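Local structure of probable tagatose 6-phosphate kinase (Sinorhizobium meliloti, 3TXV) at residues L300-F311 and L373-I382; L170-E178 and A219-V227. The protein probably acts in carbohydrate metabolism, perhaps as a tagatose-6-phosphate kinase, and belongs to the GatZ/KbaZ-like family of tagatose-bisphosphate aldolase subunits. All blocks are in the same frame, centred on the assembly; numbering follows the deposited sequence.

How the interactions relate
Interactions 1 and 2 are both buried but are built from different chemistry. Interaction 2 lies in the wall of the eight-stranded parallel barrel, where neighbouring strands 172-176 and 223-227 are tied by main-chain hydrogen bonds and packed on both faces. Interaction 1 joins helix 290-310 to the end of helix 364-376 and the turn after it, on the opposite side of the chain's centre, and relies on apolar side chains without a hydrogen bond across it. The two share no element, and their centres stand about 45 Å apart. Both are largely buried, but charged and solvent-facing residues fringe interaction 2, whereas leucines dominate interaction 1.

Interaction 1: L300-F311 and L373-I382; sequences LYGLDQIAAFLF and LMSLLDGVAI
Leu373, near the end of helix 364-376, enters helix 290-310 as a knob into a hole formed by Leu300, Leu303, Asp304 and Ala307. Its CB and CG carry the fork across, with CG anti to the backbone N (chi1 163°). At the tip, CD1 lies 3.5 Å from the CB of Ala307 and also borders the carbonyl of Leu303, while CD2 lies 4.1 Å from the CB of Asp304, beside the carbonyl of Leu300. The Asp304 carboxylate is held by Arg315 and by the backbone N atoms of Leu319 and Ala320. With an alanine here in place of Leu373 both CD methyls are gone, which would probably open a gap among Leu300, Leu303, Asp304 and Ala307.

One turn on, Leu377 splits its branches: CD1 lies 4.1 Å from Leu303 CB, and CD2 meets the Phe311 ring at its edge, 3.9 Å from CE2. The CB of Leu310 packs over one face of that ring. After the type II turn from Leu377 to Val380, Ile382 brings CD1 to 3.9 Å from Leu303 CD2, the two side chains crossing at about a right angle. With no hydrogen bond between the segments, the fit of the apolar side chains probably sets how helix 290-310 seats against its partner.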
ATOM      1  N   LEU A 300     -14.327  -2.588 -11.821  1.00 30.93           N
ATOM      2  CA  LEU A 300     -14.879  -3.919 -11.891  1.00 31.25           C
ATOM      3  C   LEU A 300     -16.396  -3.873 -11.682  1.00 31.61           C
ATOM      4  O   LEU A 300     -17.121  -4.540 -12.401  1.00 32.49           O
ATOM      5  CB  LEU A 300     -14.171  -4.878 -10.939  1.00 31.02           C
ATOM      6  CG  LEU A 300     -12.746  -5.308 -11.325  1.00 30.48           C
ATOM      7  CD1 LEU A 300     -12.165  -6.080 -10.185  1.00 28.53           C
ATOM      8  CD2 LEU A 300     -12.668  -6.161 -12.600  1.00 28.08           C
ATOM      9  N   TYR A 301     -16.879  -3.031 -10.775  1.00 31.82           N
ATOM     10  CA  TYR A 301     -18.328  -2.934 -10.533  1.00 32.09           C
ATOM     11  C   TYR A 301     -19.086  -2.262 -11.675  1.00 31.47           C
ATOM     12  O   TYR A 301     -20.153  -2.725 -12.039  1.00 31.44           O
ATOM     13  CB  TYR A 301     -18.647  -2.252  -9.191  1.00 32.68           C
ATOM     14  CG  TYR A 301     -18.608  -3.158  -7.963  1.00 33.13           C
ATOM     15  CD1 TYR A 301     -17.997  -4.399  -8.006  1.00 32.39           C
ATOM     16  CD2 TYR A 301     -19.163  -2.739  -6.748  1.00 35.40           C
ATOM     17  CE1 TYR A 301     -17.944  -5.209  -6.907  1.00 34.26           C
ATOM     18  CE2 TYR A 301     -19.120  -3.555  -5.619  1.00 36.24           C
ATOM     19  CZ  TYR A 301     -18.508  -4.796  -5.707  1.00 37.77           C
ATOM     20  OH  TYR A 301     -18.448  -5.639  -4.594  1.00 40.80           O
ATOM     21  N   GLY A 302     -18.546  -1.179 -12.230  1.00 31.06           N
ATOM     22  CA  GLY A 302     -18.963  -0.684 -13.568  1.00 31.04           C
ATOM     23  C   GLY A 302     -19.057  -1.774 -14.645  1.00 31.00           C
ATOM     24  O   GLY A 302     -20.123  -1.995 -15.264  1.00 29.72           O
ATOM     25  N   LEU A 303     -17.955  -2.501 -14.825  1.00 31.09           N
ATOM     26  CA  LEU A 303     -17.928  -3.622 -15.778  1.00 31.35           C
ATOM     27  C   LEU A 303     -18.957  -4.680 -15.411  1.00 31.89           C
ATOM     28  O   LEU A 303     -19.593  -5.282 -16.279  1.00 31.97           O
ATOM     29  CB  LEU A 303     -16.535  -4.240 -15.877  1.00 30.65           C
ATOM     30  CG  LEU A 303     -15.532  -3.286 -16.501  1.00 29.83           C
ATOM     31  CD1 LEU A 303     -14.113  -3.830 -16.495  1.00 31.79           C
ATOM     32  CD2 LEU A 303     -15.985  -2.981 -17.869  1.00 28.53           C
ATOM     33  N   ASP A 304     -19.126  -4.909 -14.119  1.00 32.36           N
ATOM     34  CA  ASP A 304     -20.159  -5.812 -13.682  1.00 32.80           C
ATOM     35  C   ASP A 304     -21.515  -5.354 -14.224  1.00 32.75           C
ATOM     36  O   ASP A 304     -22.239  -6.171 -14.802  1.00 32.56           O
ATOM     37  CB  ASP A 304     -20.163  -5.919 -12.172  1.00 33.24           C
ATOM     38  CG  ASP A 304     -21.098  -6.989 -11.665  1.00 35.67           C
ATOM     39  OD1 ASP A 304     -21.134  -8.088 -12.267  1.00 38.30           O
ATOM     40  OD2 ASP A 304     -21.794  -6.720 -10.653  1.00 37.80           O
ATOM     41  N   GLN A 305     -21.845  -4.059 -14.088  1.00 32.56           N
ATOM     42  CA  GLN A 305     -23.174  -3.584 -14.520  1.00 32.61           C
ATOM     43  C   GLN A 305     -23.314  -3.509 -16.046  1.00 32.52           C
ATOM     44  O   GLN A 305     -24.375  -3.740 -16.592  1.00 32.70           O
ATOM     45  CB  GLN A 305     -23.551  -2.255 -13.900  1.00 32.27           C
ATOM     46  CG  GLN A 305     -23.473  -2.199 -12.410  1.00 34.39           C
ATOM     47  CD  GLN A 305     -22.969  -0.836 -11.949  1.00 39.24           C
ATOM     48  OE1 GLN A 305     -23.710   0.149 -11.944  1.00 42.17           O
ATOM     49  NE2 GLN A 305     -21.687  -0.764 -11.604  1.00 40.88           N
ATOM     50  N   ILE A 306     -22.241  -3.185 -16.740  1.00 32.71           N
ATOM     51  CA  ILE A 306     -22.269  -3.259 -18.183  1.00 32.37           C
ATOM     52  C   ILE A 306     -22.581  -4.692 -18.656  1.00 33.32           C
ATOM     53  O   ILE A 306     -23.417  -4.907 -19.550  1.00 33.55           O
ATOM     54  CB  ILE A 306     -20.978  -2.766 -18.733  1.00 31.75           C
ATOM     55  CG1 ILE A 306     -21.054  -1.254 -18.872  1.00 30.11           C
ATOM     56  CG2 ILE A 306     -20.627  -3.453 -20.034  1.00 31.15           C
ATOM     57  CD1 ILE A 306     -19.680  -0.642 -18.867  1.00 29.95           C
ATOM     58  N   ALA A 307     -21.939  -5.657 -18.023  1.00 33.71           N
ATOM     59  CA  ALA A 307     -22.136  -7.044 -18.379  1.00 34.90           C
ATOM     60  C   ALA A 307     -23.562  -7.501 -18.032  1.00 35.33           C
ATOM     61  O   ALA A 307     -24.142  -8.339 -18.715  1.00 35.63           O
ATOM     62  CB  ALA A 307     -21.095  -7.929 -17.665  1.00 34.83           C
ATOM     63  N   ALA A 308     -24.127  -6.961 -16.963  1.00 35.55           N
ATOM     64  CA  ALA A 308     -25.422  -7.455 -16.514  1.00 35.60           C
ATOM     65  C   ALA A 308     -26.512  -6.933 -17.445  1.00 35.85           C
ATOM     66  O   ALA A 308     -27.591  -7.534 -17.567  1.00 35.49           O
ATOM     67  CB  ALA A 308     -25.678  -7.058 -15.082  1.00 35.21           C
ATOM     68  N   PHE A 309     -26.192  -5.822 -18.118  1.00 36.31           N
ATOM     69  CA  PHE A 309     -27.084  -5.166 -19.068  1.00 35.61           C
ATOM     70  C   PHE A 309     -26.909  -5.838 -20.430  1.00 36.07           C
ATOM     71  O   PHE A 309     -27.832  -6.430 -20.930  1.00 36.34           O
ATOM     72  CB  PHE A 309     -26.837  -3.648 -19.110  1.00 34.49           C
ATOM     73  CG  PHE A 309     -27.546  -2.950 -20.244  1.00 33.79           C
ATOM     74  CD1 PHE A 309     -28.909  -2.650 -20.161  1.00 34.08           C
ATOM     75  CD2 PHE A 309     -26.859  -2.609 -21.420  1.00 30.55           C
ATOM     76  CE1 PHE A 309     -29.570  -2.008 -21.233  1.00 31.87           C
ATOM     77  CE2 PHE A 309     -27.502  -1.994 -22.483  1.00 28.82           C
ATOM     78  CZ  PHE A 309     -28.855  -1.694 -22.396  1.00 30.65           C
ATOM     79  N   LEU A 310     -25.720  -5.777 -21.009  1.00 36.78           N
ATOM     80  CA  LEU A 310     -25.490  -6.344 -22.309  1.00 37.49           C
ATOM     81  C   LEU A 310     -25.951  -7.787 -22.344  1.00 38.98           C
ATOM     82  O   LEU A 310     -26.666  -8.205 -23.269  1.00 39.42           O
ATOM     83  CB  LEU A 310     -24.010  -6.341 -22.585  1.00 37.43           C
ATOM     84  CG  LEU A 310     -23.305  -5.345 -23.495  1.00 37.36           C
ATOM     85  CD1 LEU A 310     -24.205  -4.301 -24.118  1.00 35.66           C
ATOM     86  CD2 LEU A 310     -22.177  -4.737 -22.733  1.00 37.37           C
ATOM     87  N   PHE A 311     -25.554  -8.546 -21.321  1.00 40.17           N
ATOM     88  CA  PHE A 311     -25.696 -10.015 -21.327  1.00 40.99           C
ATOM     89  C   PHE A 311     -26.397 -10.609 -20.148  1.00 41.30           C
ATOM     90  O   PHE A 311     -25.850 -11.500 -19.529  1.00 41.32           O
ATOM     91  CB  PHE A 311     -24.315 -10.656 -21.367  1.00 40.78           C
ATOM     92  CG  PHE A 311     -23.483 -10.137 -22.446  1.00 41.69           C
ATOM     93  CD1 PHE A 311     -23.906 -10.259 -23.768  1.00 40.09           C
ATOM     94  CD2 PHE A 311     -22.290  -9.493 -22.160  1.00 41.76           C
ATOM     95  CE1 PHE A 311     -23.137  -9.745 -24.784  1.00 42.70           C
ATOM     96  CE2 PHE A 311     -21.508  -8.966 -23.197  1.00 42.50           C
ATOM     97  CZ  PHE A 311     -21.935  -9.087 -24.506  1.00 42.22           C
ATOM     98  N   LEU A 373     -16.417 -12.660 -15.354  1.00 48.23           N
ATOM     99  CA  LEU A 373     -16.814 -11.351 -15.832  1.00 47.78           C
ATOM    100  C   LEU A 373     -15.824 -10.813 -16.819  1.00 48.26           C
ATOM    101  O   LEU A 373     -16.227 -10.240 -17.822  1.00 48.94           O
ATOM    102  CB  LEU A 373     -16.959 -10.377 -14.663  1.00 47.47           C
ATOM    103  CG  LEU A 373     -16.987  -8.866 -14.920  1.00 47.03           C
ATOM    104  CD1 LEU A 373     -18.185  -8.451 -15.760  1.00 47.08           C
ATOM    105  CD2 LEU A 373     -16.957  -8.093 -13.606  1.00 44.64           C
HETATM  106  N   MSE A 374     -14.536 -10.979 -16.532  1.00 48.35           N
HETATM  107  CA  MSE A 374     -13.481 -10.526 -17.437  1.00 48.86           C
HETATM  108  C   MSE A 374     -13.504 -11.251 -18.775  1.00 48.71           C
HETATM  109  O   MSE A 374     -13.179 -10.654 -19.812  1.00 49.15           O
HETATM  110  CB  MSE A 374     -12.092 -10.663 -16.806  1.00 48.99           C
HETATM  111  CG  MSE A 374     -11.840  -9.647 -15.714  1.00 50.08           C
HETATM  112 SE   MSE A 374     -12.320  -7.877 -16.329  0.80 54.36          SE
HETATM  113  CE  MSE A 374     -10.579  -7.403 -16.944  1.00 50.18           C
ATOM    114  N   SER A 375     -13.887 -12.524 -18.742  1.00 47.92           N
ATOM    115  CA  SER A 375     -13.786 -13.365 -19.904  1.00 47.61           C
ATOM    116  C   SER A 375     -15.087 -13.267 -20.694  1.00 47.36           C
ATOM    117  O   SER A 375     -15.125 -13.490 -21.907  1.00 47.61           O
ATOM    118  CB  SER A 375     -13.473 -14.806 -19.492  1.00 47.65           C
ATOM    119  OG  SER A 375     -14.659 -15.522 -19.188  1.00 47.95           O
ATOM    120  N   LEU A 376     -16.161 -12.926 -20.001  1.00 46.59           N
ATOM    121  CA  LEU A 376     -17.409 -12.659 -20.676  1.00 45.59           C
ATOM    122  C   LEU A 376     -17.333 -11.338 -21.447  1.00 46.09           C
ATOM    123  O   LEU A 376     -18.146 -11.112 -22.354  1.00 46.44           O
ATOM    124  CB  LEU A 376     -18.533 -12.618 -19.675  1.00 45.20           C
ATOM    125  CG  LEU A 376     -19.887 -12.155 -20.160  1.00 43.57           C
ATOM    126  CD1 LEU A 376     -20.366 -13.193 -21.124  1.00 44.40           C
ATOM    127  CD2 LEU A 376     -20.819 -12.036 -18.984  1.00 40.40           C
ATOM    128  N   LEU A 377     -16.357 -10.480 -21.124  1.00 45.76           N
ATOM    129  CA  LEU A 377     -16.185  -9.226 -21.876  1.00 45.63           C
ATOM    130  C   LEU A 377     -14.949  -9.210 -22.799  1.00 46.29           C
ATOM    131  O   LEU A 377     -14.655  -8.203 -23.445  1.00 45.73           O
ATOM    132  CB  LEU A 377     -16.214  -8.019 -20.933  1.00 45.14           C
ATOM    133  CG  LEU A 377     -17.507  -7.772 -20.130  1.00 43.82           C
ATOM    134  CD1 LEU A 377     -17.292  -6.701 -19.071  1.00 43.62           C
ATOM    135  CD2 LEU A 377     -18.694  -7.406 -20.981  1.00 39.43           C
ATOM    136  N   ASP A 378     -14.248 -10.345 -22.850  1.00 47.29           N
ATOM    137  CA  ASP A 378     -13.081 -10.563 -23.709  1.00 47.98           C
ATOM    138  C   ASP A 378     -13.449 -10.374 -25.171  1.00 47.43           C
ATOM    139  O   ASP A 378     -14.364 -11.024 -25.679  1.00 47.64           O
ATOM    140  CB  ASP A 378     -12.616 -12.008 -23.535  1.00 49.04           C
ATOM    141  CG  ASP A 378     -11.152 -12.253 -23.988  1.00 52.50           C
ATOM    142  OD1 ASP A 378     -10.787 -13.447 -24.123  1.00 56.15           O
ATOM    143  OD2 ASP A 378     -10.355 -11.296 -24.174  1.00 55.47           O
ATOM    144  N   GLY A 379     -12.725  -9.485 -25.842  1.00 46.82           N
ATOM    145  CA  GLY A 379     -12.972  -9.158 -27.246  1.00 45.43           C
ATOM    146  C   GLY A 379     -14.070  -8.134 -27.467  1.00 44.52           C
ATOM    147  O   GLY A 379     -14.128  -7.472 -28.528  1.00 44.82           O
ATOM    148  N   VAL A 380     -14.945  -7.997 -26.469  1.00 43.23           N
ATOM    149  CA  VAL A 380     -16.126  -7.162 -26.606  1.00 41.75           C
ATOM    150  C   VAL A 380     -15.732  -5.711 -26.578  1.00 40.87           C
ATOM    151  O   VAL A 380     -15.134  -5.250 -25.621  1.00 41.07           O
ATOM    152  CB  VAL A 380     -17.189  -7.457 -25.527  1.00 41.70           C
ATOM    153  CG1 VAL A 380     -18.445  -6.656 -25.782  1.00 40.87           C
ATOM    154  CG2 VAL A 380     -17.545  -8.940 -25.489  1.00 41.79           C
ATOM    155  N   ALA A 381     -16.052  -5.003 -27.653  1.00 40.10           N
ATOM    156  CA  ALA A 381     -15.847  -3.571 -27.707  1.00 39.44           C
ATOM    157  C   ALA A 381     -17.010  -2.878 -27.013  1.00 39.14           C
ATOM    158  O   ALA A 381     -18.093  -2.771 -27.578  1.00 39.65           O
ATOM    159  CB  ALA A 381     -15.737  -3.114 -29.131  1.00 38.96           C
ATOM    160  N   ILE A 382     -16.792  -2.407 -25.787  1.00 38.29           N
ATOM    161  CA  ILE A 382     -17.829  -1.667 -25.080  1.00 37.07           C
ATOM    162  C   ILE A 382     -18.134  -0.330 -25.777  1.00 36.78           C
ATOM    163  O   ILE A 382     -17.225   0.436 -26.155  1.00 36.60           O
ATOM    164  CB  ILE A 382     -17.491  -1.479 -23.587  1.00 37.03           C
ATOM    165  CG1 ILE A 382     -17.414  -2.848 -22.897  1.00 36.37           C
ATOM    166  CG2 ILE A 382     -18.538  -0.596 -22.890  1.00 36.49           C
ATOM    167  CD1 ILE A 382     -16.425  -2.917 -21.756  1.00 34.82           C
TER

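Interaction 2: L170-E178 and A219-V227; sequences LPVYIIGTE and AFSRVVGAV
Tyr173 and Ile175 carry the polar framework of this strand pair, each donating and accepting one main-chain hydrogen bond. Tyr173 N reaches Arg222 O at 2.8 Å, and Val224 N returns to Tyr173 O at 2.9 Å. Farther along, Ile175 N binds Gly225 O at 3.0 Å and Val227 N binds Ile175 O at 2.8 Å. The register slips by one residue between Tyr173 and Ile174, a beta bulge that the parallel pairing absorbs while the strands run at 25° to each other.

At the start of the pair, the Arg222 guanidinium turns its edge to Pro171 O, while NH2 forms a salt bridge with Glu160 of helix 145-161. The same carboxylate accepts a hydrogen bond from Tyr173 OH, so two side chains of the pair converge on one acid.

Packing follows on both faces. On the side of the surrounding helices, Tyr173 sets CB against Val223 CG2 at 3.6 Å and brings its ring obliquely to Ala219 CB. Ile175 CG1 sits between the backbone N and the carbonyl carbon (chi1 51°), and with the chain extended beyond it CD1 comes to 3.7 Å from Val223 CG1; its CG1 lies 4.0 Å from Ala226 CB. Ile174, on the other face, crosses Val227, which leans toward the neighbouring strand, at about a right angle, and both touch His129 of strand 127-130. Past the strand, Glu178 faces a possible, unconfirmed metal site with His95 and His265.

Strands 172-176 and 223-227 flank helix 197-214 in sequence, as in the beta-alpha-beta crossover of a TIM barrel. The main-chain bonds align the strands without using any side-chain polar group, whereas the apolar side chains beside Tyr173 and Ile175, with the shared Glu160, join the pair to its helices.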
ATOM      1  N   LEU A 170      23.529  -2.016   0.068  1.00 45.44           N
ATOM      2  CA  LEU A 170      22.283  -1.849  -0.729  1.00 45.56           C
ATOM      3  C   LEU A 170      20.992  -1.334   0.002  1.00 44.62           C
ATOM      4  O   LEU A 170      20.381  -0.388  -0.482  1.00 44.80           O
ATOM      5  CB  LEU A 170      21.983  -3.096  -1.615  1.00 45.68           C
ATOM      6  CG  LEU A 170      22.316  -3.039  -3.127  1.00 47.35           C
ATOM      7  CD1 LEU A 170      22.351  -4.439  -3.814  1.00 47.70           C
ATOM      8  CD2 LEU A 170      21.337  -2.113  -3.876  1.00 47.79           C
ATOM      9  N   PRO A 171      20.563  -1.941   1.140  1.00 43.79           N
ATOM     10  CA  PRO A 171      19.294  -1.451   1.705  1.00 43.25           C
ATOM     11  C   PRO A 171      19.291  -0.015   2.227  1.00 43.03           C
ATOM     12  O   PRO A 171      20.293   0.489   2.729  1.00 43.73           O
ATOM     13  CB  PRO A 171      19.022  -2.400   2.882  1.00 42.47           C
ATOM     14  CG  PRO A 171      19.760  -3.581   2.600  1.00 43.43           C
ATOM     15  CD  PRO A 171      21.029  -3.124   1.884  1.00 44.18           C
ATOM     16  N   VAL A 172      18.144   0.628   2.107  1.00 42.42           N
ATOM     17  CA  VAL A 172      17.881   1.838   2.844  1.00 41.66           C
ATOM     18  C   VAL A 172      16.883   1.502   3.955  1.00 41.17           C
ATOM     19  O   VAL A 172      16.283   0.414   3.958  1.00 40.68           O
ATOM     20  CB  VAL A 172      17.393   2.958   1.897  1.00 42.04           C
ATOM     21  CG1 VAL A 172      18.591   3.599   1.241  1.00 41.39           C
ATOM     22  CG2 VAL A 172      16.469   2.393   0.826  1.00 39.84           C
ATOM     23  N   TYR A 173      16.719   2.412   4.907  1.00 40.93           N
ATOM     24  CA  TYR A 173      15.842   2.131   6.075  1.00 40.85           C
ATOM     25  C   TYR A 173      14.907   3.274   6.371  1.00 40.29           C
ATOM     26  O   TYR A 173      15.265   4.453   6.246  1.00 40.11           O
ATOM     27  CB  TYR A 173      16.630   1.815   7.372  1.00 40.58           C
ATOM     28  CG  TYR A 173      17.482   0.600   7.267  1.00 41.78           C
ATOM     29  CD1 TYR A 173      16.944  -0.668   7.463  1.00 42.34           C
ATOM     30  CD2 TYR A 173      18.844   0.708   6.919  1.00 42.70           C
ATOM     31  CE1 TYR A 173      17.748  -1.821   7.314  1.00 43.19           C
ATOM     32  CE2 TYR A 173      19.650  -0.416   6.780  1.00 41.60           C
ATOM     33  CZ  TYR A 173      19.101  -1.683   6.974  1.00 43.22           C
ATOM     34  OH  TYR A 173      19.909  -2.801   6.830  1.00 44.11           O
ATOM     35  N   ILE A 174      13.703   2.926   6.797  1.00 39.89           N
ATOM     36  CA  ILE A 174      12.853   3.943   7.364  1.00 39.45           C
ATOM     37  C   ILE A 174      12.477   3.594   8.802  1.00 39.39           C
ATOM     38  O   ILE A 174      12.321   2.433   9.145  1.00 39.53           O
ATOM     39  CB  ILE A 174      11.701   4.395   6.407  1.00 38.76           C
ATOM     40  CG1 ILE A 174      10.379   4.318   7.117  1.00 39.40           C
ATOM     41  CG2 ILE A 174      11.623   3.549   5.187  1.00 38.00           C
ATOM     42  CD1 ILE A 174       9.521   5.477   6.854  1.00 41.28           C
ATOM     43  N   ILE A 175      12.405   4.607   9.646  1.00 39.75           N
ATOM     44  CA  ILE A 175      12.105   4.401  11.049  1.00 40.59           C
ATOM     45  C   ILE A 175      10.840   5.134  11.464  1.00 41.52           C
ATOM     46  O   ILE A 175      10.415   6.059  10.791  1.00 42.19           O
ATOM     47  CB  ILE A 175      13.272   4.855  11.925  1.00 40.04           C
ATOM     48  CG1 ILE A 175      13.690   6.259  11.559  1.00 40.90           C
ATOM     49  CG2 ILE A 175      14.462   3.973  11.705  1.00 40.37           C
ATOM     50  CD1 ILE A 175      15.031   6.641  12.133  1.00 41.89           C
ATOM     51  N   GLY A 176      10.229   4.722  12.563  1.00 42.64           N
ATOM     52  CA  GLY A 176       9.017   5.366  13.015  1.00 44.70           C
ATOM     53  C   GLY A 176       7.739   4.619  12.698  1.00 46.35           C
ATOM     54  O   GLY A 176       7.751   3.537  12.112  1.00 46.41           O
ATOM     55  N   THR A 177       6.617   5.221  13.067  1.00 48.18           N
ATOM     56  CA  THR A 177       5.376   4.488  13.163  1.00 50.15           C
ATOM     57  C   THR A 177       4.181   5.418  12.997  1.00 51.65           C
ATOM     58  O   THR A 177       4.328   6.638  13.133  1.00 52.08           O
ATOM     59  CB  THR A 177       5.329   3.763  14.536  1.00 49.94           C
ATOM     60  OG1 THR A 177       4.478   2.612  14.459  1.00 49.71           O
ATOM     61  CG2 THR A 177       4.880   4.709  15.668  1.00 50.42           C
ATOM     62  N   GLU A 178       3.009   4.849  12.684  1.00 53.48           N
ATOM     63  CA  GLU A 178       1.740   5.604  12.750  1.00 55.07           C
ATOM     64  C   GLU A 178       0.553   4.709  13.113  1.00 55.75           C
ATOM     65  O   GLU A 178      -0.274   5.079  13.961  1.00 57.02           O
ATOM     66  CB  GLU A 178       1.483   6.440  11.465  1.00 55.50           C
ATOM     67  CG  GLU A 178       0.456   5.932  10.441  1.00 57.52           C
ATOM     68  CD  GLU A 178       0.850   4.607   9.797  1.00 64.26           C
ATOM     69  OE1 GLU A 178       1.885   3.999  10.202  1.00 66.36           O
ATOM     70  OE2 GLU A 178       0.110   4.158   8.882  1.00 66.94           O
ATOM     71  N   ALA A 219      24.550   0.934   8.926  1.00 50.20           N
ATOM     72  CA  ALA A 219      23.197   0.933   8.407  1.00 49.21           C
ATOM     73  C   ALA A 219      22.510   2.265   8.684  1.00 48.61           C
ATOM     74  O   ALA A 219      21.796   2.777   7.821  1.00 48.61           O
ATOM     75  CB  ALA A 219      22.397  -0.229   8.968  1.00 49.15           C
ATOM     76  N   PHE A 220      22.745   2.848   9.856  1.00 47.64           N
ATOM     77  CA  PHE A 220      22.053   4.084  10.202  1.00 47.42           C
ATOM     78  C   PHE A 220      22.296   5.210   9.223  1.00 47.00           C
ATOM     79  O   PHE A 220      21.473   6.109   9.114  1.00 47.37           O
ATOM     80  CB  PHE A 220      22.392   4.577  11.603  1.00 47.74           C
ATOM     81  CG  PHE A 220      21.649   5.821  11.990  1.00 49.01           C
ATOM     82  CD1 PHE A 220      20.359   5.743  12.513  1.00 50.78           C
ATOM     83  CD2 PHE A 220      22.219   7.079  11.805  1.00 50.91           C
ATOM     84  CE1 PHE A 220      19.642   6.913  12.874  1.00 51.49           C
ATOM     85  CE2 PHE A 220      21.509   8.263  12.149  1.00 52.82           C
ATOM     86  CZ  PHE A 220      20.218   8.171  12.685  1.00 52.30           C
ATOM     87  N   SER A 221      23.433   5.184   8.535  1.00 46.43           N
ATOM     88  CA  SER A 221      23.731   6.210   7.542  1.00 45.82           C
ATOM     89  C   SER A 221      22.819   6.054   6.321  1.00 45.55           C
ATOM     90  O   SER A 221      22.576   7.030   5.597  1.00 45.95           O
ATOM     91  CB  SER A 221      25.208   6.168   7.125  1.00 45.80           C
ATOM     92  OG  SER A 221      25.583   4.890   6.635  1.00 45.52           O
ATOM     93  N   ARG A 222      22.324   4.832   6.114  1.00 44.57           N
ATOM     94  CA  ARG A 222      21.409   4.511   5.034  1.00 43.86           C
ATOM     95  C   ARG A 222      19.961   4.568   5.497  1.00 43.15           C
ATOM     96  O   ARG A 222      19.069   4.020   4.826  1.00 42.94           O
ATOM     97  CB  ARG A 222      21.708   3.121   4.477  1.00 44.37           C
ATOM     98  CG  ARG A 222      22.977   3.038   3.645  1.00 46.54           C
ATOM     99  CD  ARG A 222      23.163   1.672   3.024  1.00 50.12           C
ATOM    100  NE  ARG A 222      23.381   0.631   4.032  1.00 54.17           N
ATOM    101  CZ  ARG A 222      24.570   0.349   4.573  1.00 56.94           C
ATOM    102  NH1 ARG A 222      25.669   1.023   4.201  1.00 58.63           N
ATOM    103  NH2 ARG A 222      24.670  -0.607   5.491  1.00 55.77           N
ATOM    104  N   VAL A 223      19.720   5.219   6.637  1.00 42.07           N
ATOM    105  CA  VAL A 223      18.354   5.494   7.049  1.00 41.52           C
ATOM    106  C   VAL A 223      17.932   6.753   6.333  1.00 41.46           C
ATOM    107  O   VAL A 223      18.472   7.844   6.578  1.00 42.11           O
ATOM    108  CB  VAL A 223      18.180   5.688   8.565  1.00 41.79           C
ATOM    109  CG1 VAL A 223      16.801   6.274   8.867  1.00 41.89           C
ATOM    110  CG2 VAL A 223      18.344   4.369   9.325  1.00 41.73           C
ATOM    111  N   VAL A 224      16.965   6.613   5.434  1.00 40.75           N
ATOM    112  CA  VAL A 224      16.661   7.692   4.518  1.00 39.57           C
ATOM    113  C   VAL A 224      15.371   8.398   4.851  1.00 39.93           C
ATOM    114  O   VAL A 224      15.009   9.373   4.170  1.00 40.30           O
ATOM    115  CB  VAL A 224      16.674   7.223   3.056  1.00 39.26           C
ATOM    116  CG1 VAL A 224      18.071   6.790   2.657  1.00 38.48           C
ATOM    117  CG2 VAL A 224      15.715   6.103   2.839  1.00 39.51           C
ATOM    118  N   GLY A 225      14.681   7.950   5.904  1.00 39.72           N
ATOM    119  CA  GLY A 225      13.417   8.587   6.250  1.00 39.63           C
ATOM    120  C   GLY A 225      12.699   8.087   7.468  1.00 39.96           C
ATOM    121  O   GLY A 225      12.993   6.997   7.965  1.00 40.29           O
ATOM    122  N   ALA A 226      11.745   8.881   7.956  1.00 39.91           N
ATOM    123  CA  ALA A 226      10.906   8.452   9.071  1.00 40.10           C
ATOM    124  C   ALA A 226       9.404   8.555   8.764  1.00 40.28           C
ATOM    125  O   ALA A 226       8.987   9.440   8.023  1.00 39.93           O
ATOM    126  CB  ALA A 226      11.255   9.240  10.331  1.00 40.08           C
ATOM    127  N   VAL A 227       8.603   7.661   9.346  1.00 40.44           N
ATOM    128  CA  VAL A 227       7.144   7.765   9.239  1.00 41.34           C
ATOM    129  C   VAL A 227       6.564   8.823  10.192  1.00 41.91           C
ATOM    130  O   VAL A 227       6.806   8.796  11.408  1.00 42.57           O
ATOM    131  CB  VAL A 227       6.441   6.434   9.519  1.00 41.37           C
ATOM    132  CG1 VAL A 227       5.186   6.330   8.671  1.00 41.38           C
ATOM    133  CG2 VAL A 227       7.350   5.282   9.200  1.00 41.47           C
TER